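Local atomic coordinates of putative drug/sodium antiporter (Escherichia coli, PDB entry 4Z3N), a protein that is thought to move xenobiotics across the cell membrane as an antiporter of the MATE family, and is linked to transport of the genotoxin colibactin. Residues 308-313 with 388-393; 332-337 with 449-454; 409-414 with 443-448. One frame throughout, in Å; residues are numbered along the deposited sequence.

Interaction 1 of 3, residues 308-313 with 388-393; sequences AIATAL and ISLLAS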
loop_
_atom_site.group_PDB
_atom_site.type_symbol
_atom_site.label_atom_id
_atom_site.label_comp_id
_atom_site.label_asym_id
_atom_site.label_seq_id
_atom_site.Cartn_x
_atom_site.Cartn_y
_atom_site.Cartn_z
ATOM N N ALA A 308 6.108 6.189 0.892
ATOM C CA ALA A 308 5.957 7.644 0.912
ATOM C C ALA A 308 6.638 8.329 -0.285
ATOM O O ALA A 308 6.031 9.166 -0.963
ATOM C CB ALA A 308 6.506 8.200 2.206
ATOM N N ILE A 309 7.903 7.993 -0.520
ATOM C CA ILE A 309 8.645 8.482 -1.681
ATOM C C ILE A 309 7.987 8.059 -3.030
ATOM O O ILE A 309 7.910 8.858 -3.969
ATOM C CB ILE A 309 10.119 7.995 -1.609
ATOM C CG1 ILE A 309 10.750 8.471 -0.301
ATOM C CG2 ILE A 309 10.924 8.484 -2.814
ATOM C CD1 ILE A 309 12.159 7.957 -0.057
ATOM N N ALA A 310 7.492 6.823 -3.092
ATOM C CA ALA A 310 6.767 6.316 -4.249
ATOM C C ALA A 310 5.601 7.213 -4.622
ATOM O O ALA A 310 5.363 7.467 -5.820
ATOM C CB ALA A 310 6.257 4.889 -3.993
ATOM N N THR A 311 4.853 7.664 -3.613
ATOM C CA THR A 311 3.652 8.443 -3.883
ATOM C C THR A 311 4.078 9.774 -4.486
ATOM O O THR A 311 3.405 10.290 -5.382
ATOM C CB THR A 311 2.733 8.714 -2.603
ATOM O OG1 THR A 311 3.416 9.538 -1.651
ATOM C CG2 THR A 311 2.253 7.436 -1.953
ATOM N N ALA A 312 5.210 10.299 -4.003
ATOM C CA ALA A 312 5.734 11.598 -4.440
ATOM C C ALA A 312 6.226 11.513 -5.873
ATOM O O ALA A 312 6.144 12.477 -6.630
ATOM C CB ALA A 312 6.861 12.067 -3.524
ATOM N N LEU A 313 6.726 10.331 -6.219
ATOM C CA LEU A 313 7.351 10.082 -7.501
ATOM C C LEU A 313 6.311 9.963 -8.601
ATOM O O LEU A 313 6.577 10.327 -9.750
ATOM C CB LEU A 313 8.208 8.811 -7.447
ATOM C CG LEU A 313 8.871 8.458 -8.784
ATOM C CD1 LEU A 313 9.948 9.494 -9.185
ATOM C CD2 LEU A 313 9.441 7.074 -8.732
ATOM N N ILE A 388 14.288 -0.458 -5.610
ATOM C CA ILE A 388 14.671 -0.290 -7.005
ATOM C C ILE A 388 13.552 -0.733 -7.948
ATOM O O ILE A 388 13.146 0.025 -8.838
ATOM C CB ILE A 388 15.990 -1.044 -7.305
ATOM C CG1 ILE A 388 17.133 -0.408 -6.495
ATOM C CG2 ILE A 388 16.317 -0.972 -8.788
ATOM C CD1 ILE A 388 18.212 -1.353 -6.097
ATOM N N SER A 389 13.019 -1.934 -7.736
ATOM C CA SER A 389 11.920 -2.418 -8.568
ATOM C C SER A 389 10.557 -1.821 -8.177
ATOM O O SER A 389 9.717 -1.558 -9.044
ATOM C CB SER A 389 11.855 -3.936 -8.523
ATOM O OG SER A 389 11.342 -4.353 -7.282
ATOM N N LEU A 390 10.334 -1.581 -6.888
ATOM C CA LEU A 390 9.055 -1.007 -6.481
ATOM C C LEU A 390 8.827 0.449 -6.989
ATOM O O LEU A 390 7.719 0.791 -7.408
ATOM C CB LEU A 390 8.910 -1.082 -4.969
ATOM C CG LEU A 390 7.529 -0.646 -4.489
ATOM C CD1 LEU A 390 7.022 -1.636 -3.508
ATOM C CD2 LEU A 390 7.538 0.751 -3.860
ATOM N N LEU A 391 9.864 1.288 -6.966
ATOM C CA LEU A 391 9.795 2.620 -7.572
ATOM C C LEU A 391 9.715 2.538 -9.106
ATOM O O LEU A 391 9.023 3.343 -9.747
ATOM C CB LEU A 391 10.994 3.479 -7.141
ATOM C CG LEU A 391 11.027 3.885 -5.651
ATOM C CD1 LEU A 391 12.340 4.593 -5.253
ATOM C CD2 LEU A 391 9.789 4.724 -5.266
ATOM N N ALA A 392 10.405 1.567 -9.701
ATOM C CA ALA A 392 10.238 1.323 -11.134
ATOM C C ALA A 392 8.764 1.066 -11.481
ATOM O O ALA A 392 8.289 1.520 -12.525
ATOM C CB ALA A 392 11.113 0.157 -11.595
ATOM N N SER A 393 8.044 0.351 -10.608
ATOM C CA SER A 393 6.604 0.100 -10.811
ATOM C C SER A 393 5.753 1.369 -10.764
ATOM O O SER A 393 4.808 1.533 -11.527
ATOM C CB SER A 393 6.070 -0.882 -9.772
ATOM O OG SER A 393 6.418 -2.199 -10.133
#
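The carbonyl oxygen of A308, on the helix that sets A310 against L391, takes three donors: a 2.7 Å bond from T311 OG1 and weak ones from the backbone nitrogens of T311 and A312. The hydroxyl approaches tilted 22° from the carbonyl plane. By folding back on its own turn, T311 meets its polar need within the helix, a common use of threonine in membrane helices.

No hydrogen bond crosses the contact; the side chains that meet are aliphatic. With CG of L391 anti to the carbonyl carbon (chi1 -68°), its CD2 branch lands 3.6 Å from A310 CA. Alanine suits this place because its single methyl lets the leucine reach the main chain. L390 CD2 touches that methyl too. L313 comes in from the next turn, placing CD2 4.2 Å from L391 CD2 and alongside the L391 carbonyl. I309 and L391 also lean on helix 326-358, on A336 and Y333 respectively.

The axes of the two short segments come no nearer than 9.8 Å and cross at -31°, so long leucine branches bridge the gap. Such mostly buried aliphatic packing between two predicted membrane-spanning helices is characteristic of the all-helical bundle of MATE transporters.

Interaction 2 of 3, residues 332-337 with 449-454; sequences AYWAAV and LAWRLL. With OLC ((2R)-2,3-dihydroxypropyl (9Z)-octadec-9-enoate), chain F.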
loop_
_atom_site.group_PDB
_atom_site.type_symbol
_atom_site.label_atom_id
_atom_site.label_comp_id
_atom_site.label_asym_id
_atom_site.label_seq_id
_atom_site.Cartn_x
_atom_site.Cartn_y
_atom_site.Cartn_z
ATOM N N ALA A 332 14.171 11.743 -11.952
ATOM C CA ALA A 332 13.257 11.710 -10.821
ATOM C C ALA A 332 13.229 10.313 -10.201
ATOM O O ALA A 332 13.316 10.174 -8.965
ATOM C CB ALA A 332 11.866 12.139 -11.237
ATOM N N TYR A 333 13.137 9.285 -11.046
ATOM C CA TYR A 333 13.191 7.909 -10.558
ATOM C C TYR A 333 14.473 7.601 -9.763
ATOM O O TYR A 333 14.403 7.099 -8.640
ATOM C CB TYR A 333 13.070 6.936 -11.710
ATOM C CG TYR A 333 13.483 5.541 -11.331
ATOM C CD1 TYR A 333 12.601 4.682 -10.689
ATOM C CD2 TYR A 333 14.766 5.084 -11.606
ATOM C CE1 TYR A 333 12.994 3.421 -10.323
ATOM C CE2 TYR A 333 15.160 3.823 -11.252
ATOM C CZ TYR A 333 14.274 2.995 -10.607
ATOM O OH TYR A 333 14.686 1.736 -10.260
ATOM N N TRP A 334 15.642 7.920 -10.324
ATOM C CA TRP A 334 16.911 7.662 -9.626
ATOM C C TRP A 334 17.154 8.570 -8.409
ATOM O O TRP A 334 17.882 8.169 -7.499
ATOM C CB TRP A 334 18.096 7.767 -10.588
ATOM C CG TRP A 334 18.121 6.688 -11.621
ATOM C CD1 TRP A 334 17.820 6.823 -12.936
ATOM C CD2 TRP A 334 18.443 5.301 -11.423
ATOM N NE1 TRP A 334 17.932 5.611 -13.578
ATOM C CE2 TRP A 334 18.321 4.661 -12.678
ATOM C CE3 TRP A 334 18.830 4.540 -10.313
ATOM C CZ2 TRP A 334 18.564 3.294 -12.857
ATOM C CZ3 TRP A 334 19.073 3.174 -10.492
ATOM C CH2 TRP A 334 18.936 2.570 -11.759
ATOM N N ALA A 335 16.560 9.769 -8.378
ATOM C CA ALA A 335 16.580 10.598 -7.158
ATOM C C ALA A 335 15.818 9.891 -6.017
ATOM O O ALA A 335 16.305 9.772 -4.871
ATOM C CB ALA A 335 15.976 11.966 -7.426
ATOM N N ALA A 336 14.614 9.433 -6.361
ATOM C CA ALA A 336 13.782 8.613 -5.485
ATOM C C ALA A 336 14.499 7.337 -5.011
ATOM O O ALA A 336 14.438 7.002 -3.825
ATOM C CB ALA A 336 12.488 8.247 -6.193
ATOM N N VAL A 337 15.154 6.615 -5.921
ATOM C CA VAL A 337 15.844 5.389 -5.514
ATOM C C VAL A 337 16.954 5.747 -4.511
ATOM O O VAL A 337 17.144 5.046 -3.514
ATOM C CB VAL A 337 16.451 4.595 -6.724
ATOM C CG1 VAL A 337 17.411 3.539 -6.223
ATOM C CG2 VAL A 337 15.365 3.951 -7.569
ATOM N N LEU A 449 16.410 -5.912 -13.309
ATOM C CA LEU A 449 15.501 -5.579 -14.405
ATOM C C LEU A 449 15.226 -4.090 -14.416
ATOM O O LEU A 449 15.428 -3.440 -15.433
ATOM C CB LEU A 449 14.185 -6.358 -14.313
ATOM C CG LEU A 449 13.220 -6.244 -15.514
ATOM C CD1 LEU A 449 13.912 -6.470 -16.857
ATOM C CD2 LEU A 449 12.057 -7.221 -15.361
ATOM N N ALA A 450 14.802 -3.550 -13.274
ATOM C CA ALA A 450 14.549 -2.116 -13.146
ATOM C C ALA A 450 15.699 -1.261 -13.672
ATOM O O ALA A 450 15.476 -0.379 -14.493
ATOM C CB ALA A 450 14.259 -1.753 -11.678
ATOM N N TRP A 451 16.912 -1.527 -13.187
ATOM C CA TRP A 451 18.132 -0.845 -13.628
ATOM C C TRP A 451 18.334 -0.849 -15.165
ATOM O O TRP A 451 18.780 0.149 -15.746
ATOM C CB TRP A 451 19.341 -1.482 -12.938
ATOM C CG TRP A 451 20.686 -0.893 -13.297
ATOM C CD1 TRP A 451 20.945 0.389 -13.681
ATOM C CD2 TRP A 451 21.954 -1.575 -13.309
ATOM N NE1 TRP A 451 22.288 0.551 -13.938
ATOM C CE2 TRP A 451 22.929 -0.636 -13.715
ATOM C CE3 TRP A 451 22.357 -2.886 -13.015
ATOM C CZ2 TRP A 451 24.282 -0.965 -13.835
ATOM C CZ3 TRP A 451 23.705 -3.211 -13.133
ATOM C CH2 TRP A 451 24.650 -2.252 -13.538
ATOM N N ARG A 452 18.000 -1.956 -15.823
ATOM C CA ARG A 452 18.134 -2.047 -17.276
ATOM C C ARG A 452 17.048 -1.297 -18.031
ATOM O O ARG A 452 17.318 -0.703 -19.074
ATOM C CB ARG A 452 18.144 -3.508 -17.718
ATOM C CG ARG A 452 19.337 -4.257 -17.149
ATOM C CD ARG A 452 19.514 -5.610 -17.802
ATOM N NE ARG A 452 20.722 -6.285 -17.333
ATOM C CZ ARG A 452 21.104 -7.487 -17.745
ATOM N NH1 ARG A 452 20.369 -8.153 -18.634
ATOM N NH2 ARG A 452 22.218 -8.024 -17.267
ATOM N N LEU A 453 15.824 -1.332 -17.514
ATOM C CA LEU A 453 14.705 -0.705 -18.186
ATOM C C LEU A 453 14.623 0.803 -17.947
ATOM O O LEU A 453 13.958 1.499 -18.691
ATOM C CB LEU A 453 13.377 -1.343 -17.765
ATOM C CG LEU A 453 13.033 -2.781 -18.152
ATOM C CD1 LEU A 453 11.703 -3.197 -17.521
ATOM C CD2 LEU A 453 13.017 -2.984 -19.651
ATOM N N LEU A 454 15.263 1.335 -16.920
ATOM C CA LEU A 454 15.007 2.742 -16.673
ATOM C C LEU A 454 16.161 3.552 -17.217
ATOM O O LEU A 454 17.164 3.810 -16.568
ATOM C CB LEU A 454 14.787 3.017 -15.172
ATOM C CG LEU A 454 13.344 2.979 -14.626
ATOM C CD1 LEU A 454 12.525 4.161 -15.144
ATOM C CD2 LEU A 454 12.612 1.644 -14.895
HETATM C C18 OLC F . 22.140 -6.727 -7.421
HETATM C C10 OLC F . 23.351 2.110 -10.692
HETATM C C9 OLC F . 23.360 3.445 -10.906
HETATM C C17 OLC F . 21.441 -5.752 -8.357
HETATM C C11 OLC F . 22.334 1.475 -9.760
HETATM C C8 OLC F . 22.442 4.033 -11.966
HETATM C C16 OLC F . 21.884 -4.328 -8.072
HETATM C C12 OLC F . 22.034 0.059 -10.208
HETATM C C7 OLC F . 22.829 5.458 -12.325
HETATM C C15 OLC F . 21.091 -3.300 -8.868
HETATM C C13 OLC F . 21.778 -0.870 -9.026
HETATM C C6 OLC F . 22.502 5.705 -13.776
HETATM C C14 OLC F . 22.035 -2.294 -9.489
#
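Two tryptophans, W334 and W451, meet rim to rim with their planes at 90°, while the acyl chain of one bound monoolein runs over a face of each. The contact belongs to the MATE helix bundle and joins helix 326-358 to the last turn of helix 432-453. In the indole pair neither ring lies over the other: W334 CH2 comes 3.5 Å from W451 CD1. Lipid atom C12 sits over the W451 ring, 3.5 Å from CG, and C8 lies over W334, offset toward the rim. Large, flat and only weakly polar, indoles suit this boundary, where one side packs on protein and another receives a lipid tail.

The opposite face of W334 rests on Y333, whose CE2 stands over the middle of the indole. Y333 in turn is sandwiched between V337 CG2 and L454. The latter makes a CH-pi contact, CG standing 3.9 Å from the ring centroid and 11° off the ring normal. The tyrosine is directed there by CG lying anti to the backbone N (chi1 165°), which carries the ring across to the second helix. Its hydroxyl passes A450 CB, where a small methyl leaves room, and is hydrogen-bonded to the carbonyl of I388 on helix 382-399, a suitable partner for a buried phenol.

L454 is the first residue to leave the helical conformation. Its carbonyl oxygen lies at the edge of the W334 ring, near the ring plane and 3.6 Å from NE1.

Interaction 3 of 3, residues 409-414 with 443-448; sequences TLMRHV and TFVAAL. With OLC ((2R)-2,3-dihydroxypropyl (9Z)-octadec-9-enoate), chain B.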
loop_
_atom_site.group_PDB
_atom_site.type_symbol
_atom_site.label_atom_id
_atom_site.label_comp_id
_atom_site.label_asym_id
_atom_site.label_seq_id
_atom_site.Cartn_x
_atom_site.Cartn_y
_atom_site.Cartn_z
ATOM N N THR A 409 6.556 -6.623 -10.498
ATOM C CA THR A 409 6.004 -7.207 -9.289
ATOM C C THR A 409 5.998 -8.744 -9.373
ATOM O O THR A 409 6.211 -9.435 -8.378
ATOM C CB THR A 409 4.601 -6.678 -9.037
ATOM O OG1 THR A 409 4.658 -5.250 -8.982
ATOM C CG2 THR A 409 4.066 -7.196 -7.718
ATOM N N LEU A 410 5.765 -9.271 -10.568
ATOM C CA LEU A 410 5.765 -10.712 -10.782
ATOM C C LEU A 410 7.164 -11.259 -10.669
ATOM O O LEU A 410 7.392 -12.347 -10.143
ATOM C CB LEU A 410 5.193 -11.051 -12.152
ATOM C CG LEU A 410 3.681 -10.936 -12.269
ATOM C CD1 LEU A 410 3.264 -11.189 -13.706
ATOM C CD2 LEU A 410 3.032 -11.920 -11.317
ATOM N N MET A 411 8.099 -10.487 -11.198
ATOM C CA MET A 411 9.503 -10.837 -11.171
ATOM C C MET A 411 10.010 -10.837 -9.742
ATOM O O MET A 411 10.906 -11.600 -9.407
ATOM C CB MET A 411 10.308 -9.862 -12.029
ATOM C CG MET A 411 11.737 -10.312 -12.321
ATOM S SD MET A 411 11.806 -11.666 -13.512
ATOM C CE MET A 411 10.102 -11.648 -14.073
ATOM N N ARG A 412 9.456 -9.968 -8.901
ATOM C CA ARG A 412 9.894 -9.901 -7.502
ATOM C C ARG A 412 9.266 -10.973 -6.603
ATOM O O ARG A 412 9.965 -11.597 -5.820
ATOM C CB ARG A 412 9.635 -8.507 -6.905
ATOM C CG ARG A 412 10.442 -8.258 -5.634
ATOM C CD ARG A 412 10.287 -6.862 -5.020
ATOM N NE ARG A 412 8.900 -6.474 -4.759
ATOM C CZ ARG A 412 8.245 -5.524 -5.430
ATOM N NH1 ARG A 412 8.859 -4.858 -6.398
ATOM N NH2 ARG A 412 6.973 -5.240 -5.133
ATOM N N HIS A 413 7.952 -11.158 -6.680
ATOM C CA HIS A 413 7.269 -12.094 -5.777
ATOM C C HIS A 413 6.970 -13.518 -6.276
ATOM O O HIS A 413 6.606 -14.360 -5.472
ATOM C CB HIS A 413 5.952 -11.469 -5.310
ATOM C CG HIS A 413 6.139 -10.268 -4.436
ATOM N ND1 HIS A 413 6.116 -8.981 -4.921
ATOM C CD2 HIS A 413 6.397 -10.164 -3.111
ATOM C CE1 HIS A 413 6.331 -8.131 -3.931
ATOM N NE2 HIS A 413 6.505 -8.826 -2.822
ATOM N N VAL A 414 7.114 -13.805 -7.567
ATOM C CA VAL A 414 6.718 -15.130 -8.073
ATOM C C VAL A 414 7.717 -15.860 -8.989
ATOM O O VAL A 414 8.185 -16.934 -8.645
ATOM C CB VAL A 414 5.378 -15.050 -8.828
ATOM C CG1 VAL A 414 5.053 -16.404 -9.441
ATOM C CG2 VAL A 414 4.286 -14.635 -7.898
ATOM N N THR A 443 13.962 -10.262 -5.441
ATOM C CA THR A 443 14.244 -8.843 -5.235
ATOM C C THR A 443 15.509 -8.427 -5.960
ATOM O O THR A 443 15.667 -7.275 -6.375
ATOM C CB THR A 443 14.374 -8.502 -3.707
ATOM O OG1 THR A 443 13.068 -8.434 -3.124
ATOM C CG2 THR A 443 15.084 -7.160 -3.480
ATOM N N PHE A 444 16.440 -9.355 -6.093
ATOM C CA PHE A 444 17.688 -8.969 -6.731
ATOM C C PHE A 444 17.546 -8.968 -8.251
ATOM O O PHE A 444 17.879 -7.979 -8.891
ATOM C CB PHE A 444 18.831 -9.844 -6.212
ATOM C CG PHE A 444 19.166 -9.546 -4.770
ATOM C CD1 PHE A 444 19.767 -8.336 -4.419
ATOM C CD2 PHE A 444 18.812 -10.427 -3.760
ATOM C CE1 PHE A 444 20.044 -8.035 -3.086
ATOM C CE2 PHE A 444 19.084 -10.132 -2.426
ATOM C CZ PHE A 444 19.704 -8.935 -2.094
ATOM N N VAL A 445 16.980 -10.032 -8.809
ATOM C CA VAL A 445 16.692 -10.106 -10.234
ATOM C C VAL A 445 15.851 -8.897 -10.706
ATOM O O VAL A 445 16.192 -8.220 -11.680
ATOM C CB VAL A 445 15.968 -11.438 -10.557
ATOM C CG1 VAL A 445 15.735 -11.605 -12.056
ATOM C CG2 VAL A 445 16.786 -12.591 -10.050
ATOM N N ALA A 446 14.766 -8.631 -9.989
ATOM C CA ALA A 446 13.889 -7.504 -10.264
ATOM C C ALA A 446 14.603 -6.143 -10.161
ATOM O O ALA A 446 14.235 -5.185 -10.842
ATOM C CB ALA A 446 12.687 -7.551 -9.314
ATOM N N ALA A 447 15.621 -6.050 -9.310
ATOM C CA ALA A 447 16.387 -4.808 -9.182
ATOM C C ALA A 447 17.275 -4.671 -10.408
ATOM O O ALA A 447 17.446 -3.596 -10.956
ATOM C CB ALA A 447 17.207 -4.807 -7.920
ATOM N N LEU A 448 17.811 -5.796 -10.844
ATOM C CA LEU A 448 18.524 -5.860 -12.097
ATOM C C LEU A 448 17.653 -5.437 -13.283
ATOM O O LEU A 448 18.116 -4.708 -14.171
ATOM C CB LEU A 448 19.063 -7.274 -12.316
ATOM C CG LEU A 448 20.573 -7.440 -12.139
ATOM C CD1 LEU A 448 21.001 -8.895 -12.393
ATOM C CD2 LEU A 448 21.320 -6.472 -13.047
HETATM C C18 OLC B . 6.024 -4.728 -1.213
HETATM C C10 OLC B . 12.946 -9.207 1.846
HETATM C C9 OLC B . 12.077 -9.017 2.860
HETATM C C17 OLC B . 7.166 -5.361 -0.443
HETATM C C11 OLC B . 12.462 -9.603 0.464
HETATM C C8 OLC B . 12.463 -9.452 4.264
HETATM C C24 OLC B . 8.869 -15.423 -1.636
HETATM C C16 OLC B . 7.777 -6.461 -1.282
HETATM C C12 OLC B . 10.946 -9.741 0.399
HETATM C C7 OLC B . 11.404 -9.081 5.287
HETATM C C15 OLC B . 9.000 -7.045 -0.586
HETATM C C13 OLC B . 10.426 -9.116 -0.896
HETATM C C6 OLC B . 10.230 -10.039 5.222
HETATM C C14 OLC B . 9.020 -8.557 -0.765
HETATM C C5 OLC B . 10.708 -11.475 5.177
HETATM C C4 OLC B . 9.615 -12.362 4.597
HETATM C C3 OLC B . 9.074 -11.766 3.313
HETATM C C2 OLC B . 8.317 -12.790 2.490
HETATM C C21 OLC B . 8.967 -12.968 -1.216
HETATM C C1 OLC B . 8.388 -12.426 1.012
HETATM C C22 OLC B . 8.710 -14.046 -2.254
HETATM O O19 OLC B . 8.476 -11.263 0.643
HETATM O O25 OLC B . 7.829 -16.264 -2.094
HETATM O O23 OLC B . 7.394 -13.917 -2.759
HETATM O O20 OLC B . 8.512 -13.432 0.044
#
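M411 begins the contact, laying CG 4.1 Å from A446 CA and SD 4.2 Å from V445 CG1. The contact joins helices 402-413 and 432-453 of the MATE bundle, whose short segments run roughly antiparallel here, at 151° with axes 7.8 Å apart at their closest. A446, with only a methyl to place, lets M411 CG come close to its backbone, and the closest CA pair is R412 with T443. The M411 and V445 side chains cross at about a right angle; methionine, flexible and unbranched, bends at chi2 so that SD reaches V445.

R412 follows and uses its aliphatic stem. CB packs on A446 CB at 4.0 Å, and CG passes 3.6 Å from T443 OG1. The stem is extended as far as CD; a turn at chi3 (54°) then redirects the guanidinium, whose NH1 is hydrogen-bonded to S389 OG on helix 382-399. A long residue thus does two jobs here, its carbons filling the interface and its charged end reaching a third helix. A bound monoolein also reaches the arginine, with C16 3.7 Å from R412 NE, and its C13 touches T443 OG1.

The CA–CB bond of H413 points away from the partner helix, and its ring makes no contact with 443-448. ND1 makes a weak bond back to the T409 carbonyl, which also receives H413 N, and the ring edge meets the lipid chain. At the main chain, monoolein O23 donates to H413 O over 2.9 Å.

In the fold
From the N terminus, helix 286-322 supplies 308-313 and the next helix, 326-358, supplies 332-337, so two loops are open before either closes. Interaction 1 closes first, when helix 382-399 brings 388-393 back to the earlier helix. Helix 402-413 then opens interaction 3, which closes at 443-448. Directly after it on helix 432-453, 449-454 closes interaction 2. Interactions 1 and 2 therefore cross, interaction 3 nests inside interaction 2, and interactions 1 and 3 stand in series. Helix 382-399 takes part in interaction 1 and touches the other two: I388 reaches interaction 2 and S389 reaches interaction 3, tying five helices into one packed region.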